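Side-chain contacts in SSO1986 (Sulfolobus solfataricus, PDB 2X5Q), which is a Cmr7 subunit of the CMR ribonucleoprotein complex of CRISPR antiviral defence, possibly working as a homodimer: residues N55-T60 with I118-P123; I101-L106 with K112-N117. All blocks are in the same frame, centred on the assembly; numbering follows the deposited sequence.

Contact 1 of 2, residues N55-T60 with I118-P123; sequences NILVLT and ITFSLP
Leu57 and Phe120 approach each other from opposite directions, and one methyl of the leucine makes the closest touch. Leu57 CD2 lies 3.7 Å from Phe120 CE1 and 4.1 Å from Phe120 CZ, an oblique approach to the outer part of the ring. Phe120 has its CG placed between the backbone N and the carbonyl carbon (chi1 74°), which sends the ring out from its strand toward Leu57. The aliphatic pair comes next in the register: Leu59 and Leu122 meet tip to tip, with Leu59 CD2 3.9 Å from Leu122 CD2 and 4.1 Å from Leu122 CD1. All four residues are buried. The backbones stay well separated, with 11.0 Å between CA of Leu57 and CA of Phe120; strand 52-60 pairs instead with strand 80-86, through Leu57 with Gly83 and Leu59 with Val81, and 117-123 pairs with 95-102. Ile108 and Leu85 add to the apolar surroundings, and Phe75 of the second subunit packs on both Leu59 and Leu122. Alternate residues of the two strands that meet side chain to side chain are characteristic of the hydrophobic core enclosed by a mixed beta sheet, here between strands 52-60 and 117-123, which are not paired with each other.

Contact 2 of 2, residues I101-L106 with K112-N117; sequences IPSNKL and KDVHGN
The carbonyl oxygen of Gly116 accepts two hydrogen bonds from a single residue, Ser103. The two groups meet where the antiparallel strands 95-102 and 117-123 end and begin, beside the non-hydrogen-bonded pair Pro102-Asn117. Ser103 OG donates in the carbonyl plane onto a lone pair of Gly116 O at 2.8 Å; Ser103 N, 2.9 Å from Gly116 O, is tilted out of that plane and bonds at 151° at the hydrogen. With chi1 at 58°, OG sits between the backbone N and the carbonyl carbon, near enough to the N-H for both to reach one acceptor, tying the first residue of the 3-10 segment 103-105 to the loop. Val114 closes in on the serine too: its CG1 is 3.5 Å from Ser103 CB, a tight carbon pair. The side chains of Pro102 and Asn117 cross obliquely, bringing Asn117 OD1 to 3.5 Å from Pro102 CA, while Asn117 CA makes a C-H...O contact of 3.4 Å with Ile101 O. NZ of Lys105 forms salt bridges with Asp76 and Asp79 of the second subunit. Within the loop, Lys112 NZ and Asp113 OD2 form a salt bridge of 2.8 Å, with the nitrogen 62° out of the carboxylate plane.

Overall arrangement
The two contacts illustrate how chemistry follows position in a fold. The centre of contact 1, which is wholly apolar, lies about 8 Å from the centre of the chain; that of contact 2, partly exposed and dependent chiefly on polar groups and backbone atoms, lies about 17 Å from it. They share strand 117-123, which contact 1 uses from its interior side and contact 2 meets at its start, and in sequence the second is nested within the loop closed by the first. Direct links tie them: Asn55 OD1 probably accepts from Lys112 N, Ile118 N probably bonds to Ile101 O, and Phe120 packs on Leu106. Both also touch the second subunit, contact 2 with salt bridges as well as packing.

Contact 1 of 2, residues N55-T60 with I118-P123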
# COMPACT_ATOMS: atom_id res chain seq x y z
N ASN A 55 -9.68 -15.09 -10.43
CA ASN A 55 -9.66 -14.32 -9.18
C ASN A 55 -8.28 -14.25 -8.55
O ASN A 55 -8.05 -14.75 -7.43
CB ASN A 55 -10.67 -14.85 -8.16
CG ASN A 55 -12.08 -14.81 -8.66
OD1 ASN A 55 -12.47 -13.85 -9.32
ND2 ASN A 55 -12.86 -15.86 -8.36
N ILE A 56 -7.37 -13.61 -9.27
CA ILE A 56 -6.00 -13.43 -8.84
C ILE A 56 -5.87 -12.05 -8.19
O ILE A 56 -6.28 -11.05 -8.76
CB ILE A 56 -5.02 -13.53 -10.03
CG1 ILE A 56 -4.99 -14.95 -10.61
CG2 ILE A 56 -3.58 -13.15 -9.59
CD1 ILE A 56 -5.76 -15.11 -11.87
N LEU A 57 -5.30 -12.00 -6.99
CA LEU A 57 -5.09 -10.72 -6.31
C LEU A 57 -3.76 -10.09 -6.70
O LEU A 57 -2.71 -10.73 -6.61
CB LEU A 57 -5.20 -10.89 -4.80
CG LEU A 57 -5.14 -9.61 -3.98
CD1 LEU A 57 -6.37 -8.74 -4.23
CD2 LEU A 57 -4.99 -9.97 -2.50
N VAL A 58 -3.80 -8.82 -7.09
CA VAL A 58 -2.61 -8.06 -7.43
C VAL A 58 -2.39 -7.09 -6.29
O VAL A 58 -3.17 -6.17 -6.07
CB VAL A 58 -2.78 -7.27 -8.75
CG1 VAL A 58 -1.46 -6.52 -9.13
CG2 VAL A 58 -3.24 -8.21 -9.86
N LEU A 59 -1.33 -7.31 -5.53
CA LEU A 59 -1.03 -6.46 -4.38
C LEU A 59 -0.05 -5.38 -4.81
O LEU A 59 1.14 -5.62 -4.86
CB LEU A 59 -0.46 -7.31 -3.26
CG LEU A 59 -0.74 -6.86 -1.84
CD1 LEU A 59 -2.25 -6.92 -1.61
CD2 LEU A 59 0.03 -7.76 -0.86
N THR A 60 -0.56 -4.18 -5.12
CA THR A 60 0.30 -3.07 -5.56
C THR A 60 0.92 -2.36 -4.34
O THR A 60 0.40 -2.45 -3.25
CB THR A 60 -0.46 -2.07 -6.50
OG1 THR A 60 -1.53 -1.45 -5.79
CG2 THR A 60 -1.06 -2.80 -7.72
N ILE A 118 -14.69 -10.21 1.99
CA ILE A 118 -13.60 -11.15 2.15
C ILE A 118 -12.73 -10.74 3.34
O ILE A 118 -12.41 -9.56 3.49
CB ILE A 118 -12.71 -11.19 0.88
CG1 ILE A 118 -13.54 -11.65 -0.33
CG2 ILE A 118 -11.50 -12.10 1.07
CD1 ILE A 118 -12.74 -11.96 -1.55
N THR A 119 -12.41 -11.71 4.20
CA THR A 119 -11.35 -11.57 5.19
C THR A 119 -10.15 -12.40 4.71
O THR A 119 -10.30 -13.57 4.31
CB THR A 119 -11.80 -12.05 6.56
OG1 THR A 119 -12.83 -11.17 7.04
CG2 THR A 119 -10.64 -12.05 7.56
N PHE A 120 -8.97 -11.78 4.69
CA PHE A 120 -7.77 -12.48 4.24
C PHE A 120 -6.52 -11.97 4.94
O PHE A 120 -6.47 -10.82 5.39
CB PHE A 120 -7.62 -12.42 2.72
CG PHE A 120 -7.18 -11.09 2.18
CD1 PHE A 120 -5.89 -10.90 1.70
CD2 PHE A 120 -8.08 -10.03 2.09
CE1 PHE A 120 -5.51 -9.69 1.19
CE2 PHE A 120 -7.70 -8.83 1.57
CZ PHE A 120 -6.40 -8.65 1.13
N SER A 121 -5.52 -12.84 5.01
CA SER A 121 -4.24 -12.48 5.63
C SER A 121 -3.07 -12.54 4.63
O SER A 121 -3.06 -13.39 3.74
CB SER A 121 -3.96 -13.42 6.80
OG SER A 121 -4.91 -13.22 7.83
N LEU A 122 -2.11 -11.63 4.81
CA LEU A 122 -0.89 -11.52 3.99
C LEU A 122 0.32 -11.82 4.86
O LEU A 122 0.36 -11.38 5.99
CB LEU A 122 -0.72 -10.07 3.52
CG LEU A 122 -1.92 -9.41 2.85
CD1 LEU A 122 -1.71 -7.91 2.80
CD2 LEU A 122 -2.15 -10.01 1.46
N PRO A 123 1.33 -12.53 4.31
CA PRO A 123 2.62 -12.72 4.98
C PRO A 123 3.56 -11.51 4.80
O PRO A 123 4.09 -11.31 3.71
CB PRO A 123 3.20 -13.95 4.28
CG PRO A 123 2.61 -13.92 2.90
CD PRO A 123 1.30 -13.20 2.99

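Contact 2 of 2, residues I101-L106 with K112-N117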
# COMPACT_ATOMS: atom_id res chain seq x y z
N ILE A 101 -13.28 -6.82 4.03
CA ILE A 101 -13.21 -5.84 2.95
C ILE A 101 -14.18 -6.25 1.82
O ILE A 101 -14.23 -7.42 1.45
CB ILE A 101 -11.80 -5.68 2.38
CG1 ILE A 101 -11.73 -4.45 1.46
CG2 ILE A 101 -11.36 -6.95 1.64
CD1 ILE A 101 -10.36 -4.19 0.85
N PRO A 102 -14.97 -5.29 1.32
CA PRO A 102 -15.77 -5.50 0.13
C PRO A 102 -14.90 -5.99 -1.01
O PRO A 102 -13.85 -5.39 -1.31
CB PRO A 102 -16.33 -4.11 -0.17
CG PRO A 102 -16.45 -3.48 1.16
CD PRO A 102 -15.23 -3.96 1.90
N SER A 103 -15.30 -7.10 -1.61
CA SER A 103 -14.50 -7.72 -2.65
C SER A 103 -14.34 -6.79 -3.85
O SER A 103 -13.32 -6.84 -4.54
CB SER A 103 -15.08 -9.06 -3.08
OG SER A 103 -16.41 -8.93 -3.55
N ASN A 104 -15.34 -5.94 -4.08
CA ASN A 104 -15.26 -4.92 -5.14
C ASN A 104 -14.16 -3.87 -4.90
O ASN A 104 -13.85 -3.09 -5.79
CB ASN A 104 -16.63 -4.24 -5.34
CG ASN A 104 -17.07 -3.38 -4.14
OD1 ASN A 104 -16.32 -2.52 -3.66
ND2 ASN A 104 -18.29 -3.58 -3.68
N LYS A 105 -13.60 -3.85 -3.69
CA LYS A 105 -12.53 -2.93 -3.32
C LYS A 105 -11.16 -3.48 -3.70
O LYS A 105 -10.19 -2.73 -3.87
CB LYS A 105 -12.57 -2.67 -1.80
CG LYS A 105 -12.70 -1.24 -1.43
CD LYS A 105 -12.51 -1.00 0.08
CE LYS A 105 -11.66 0.20 0.31
NZ LYS A 105 -12.03 1.34 -0.59
N LEU A 106 -11.07 -4.80 -3.82
CA LEU A 106 -9.80 -5.46 -4.05
C LEU A 106 -9.39 -5.45 -5.50
O LEU A 106 -10.25 -5.43 -6.40
CB LEU A 106 -9.84 -6.89 -3.55
CG LEU A 106 -9.82 -7.05 -2.03
CD1 LEU A 106 -10.05 -8.51 -1.65
CD2 LEU A 106 -8.49 -6.48 -1.47
N LYS A 112 -14.08 -13.96 -11.58
CA LYS A 112 -15.14 -14.95 -11.79
C LYS A 112 -15.97 -15.09 -10.53
O LYS A 112 -15.46 -15.52 -9.50
CB LYS A 112 -14.56 -16.32 -12.15
CG LYS A 112 -15.64 -17.40 -12.41
CD LYS A 112 -15.13 -18.81 -12.11
CE LYS A 112 -16.23 -19.86 -12.26
NZ LYS A 112 -17.37 -19.63 -11.31
N ASP A 113 -17.26 -14.75 -10.61
CA ASP A 113 -18.19 -14.93 -9.50
C ASP A 113 -17.54 -14.51 -8.17
O ASP A 113 -17.37 -15.31 -7.26
CB ASP A 113 -18.66 -16.38 -9.45
CG ASP A 113 -19.32 -16.84 -10.76
OD1 ASP A 113 -19.55 -15.99 -11.65
OD2 ASP A 113 -19.60 -18.05 -10.90
N VAL A 114 -17.17 -13.23 -8.10
CA VAL A 114 -16.65 -12.61 -6.88
C VAL A 114 -17.74 -11.71 -6.32
O VAL A 114 -18.41 -10.98 -7.06
CB VAL A 114 -15.36 -11.78 -7.16
CG1 VAL A 114 -15.19 -10.62 -6.16
CG2 VAL A 114 -14.13 -12.69 -7.12
N HIS A 115 -17.93 -11.78 -5.02
CA HIS A 115 -19.06 -11.12 -4.41
C HIS A 115 -18.86 -11.07 -2.91
O HIS A 115 -18.16 -11.90 -2.35
CB HIS A 115 -20.33 -11.91 -4.71
CG HIS A 115 -20.23 -13.36 -4.33
ND1 HIS A 115 -20.85 -13.89 -3.22
CD2 HIS A 115 -19.53 -14.38 -4.90
CE1 HIS A 115 -20.56 -15.18 -3.13
NE2 HIS A 115 -19.77 -15.50 -4.14
N GLY A 116 -19.50 -10.11 -2.28
CA GLY A 116 -19.53 -10.04 -0.84
C GLY A 116 -18.20 -9.62 -0.26
O GLY A 116 -17.31 -9.12 -0.95
N ASN A 117 -18.08 -9.87 1.04
CA ASN A 117 -16.95 -9.41 1.82
C ASN A 117 -15.98 -10.54 2.02
O ASN A 117 -16.40 -11.69 2.22
CB ASN A 117 -17.45 -8.89 3.17
CG ASN A 117 -18.42 -7.75 3.02
OD1 ASN A 117 -18.17 -6.83 2.25
ND2 ASN A 117 -19.54 -7.82 3.73
O HOH W 1 -17.02 -8.03 -5.84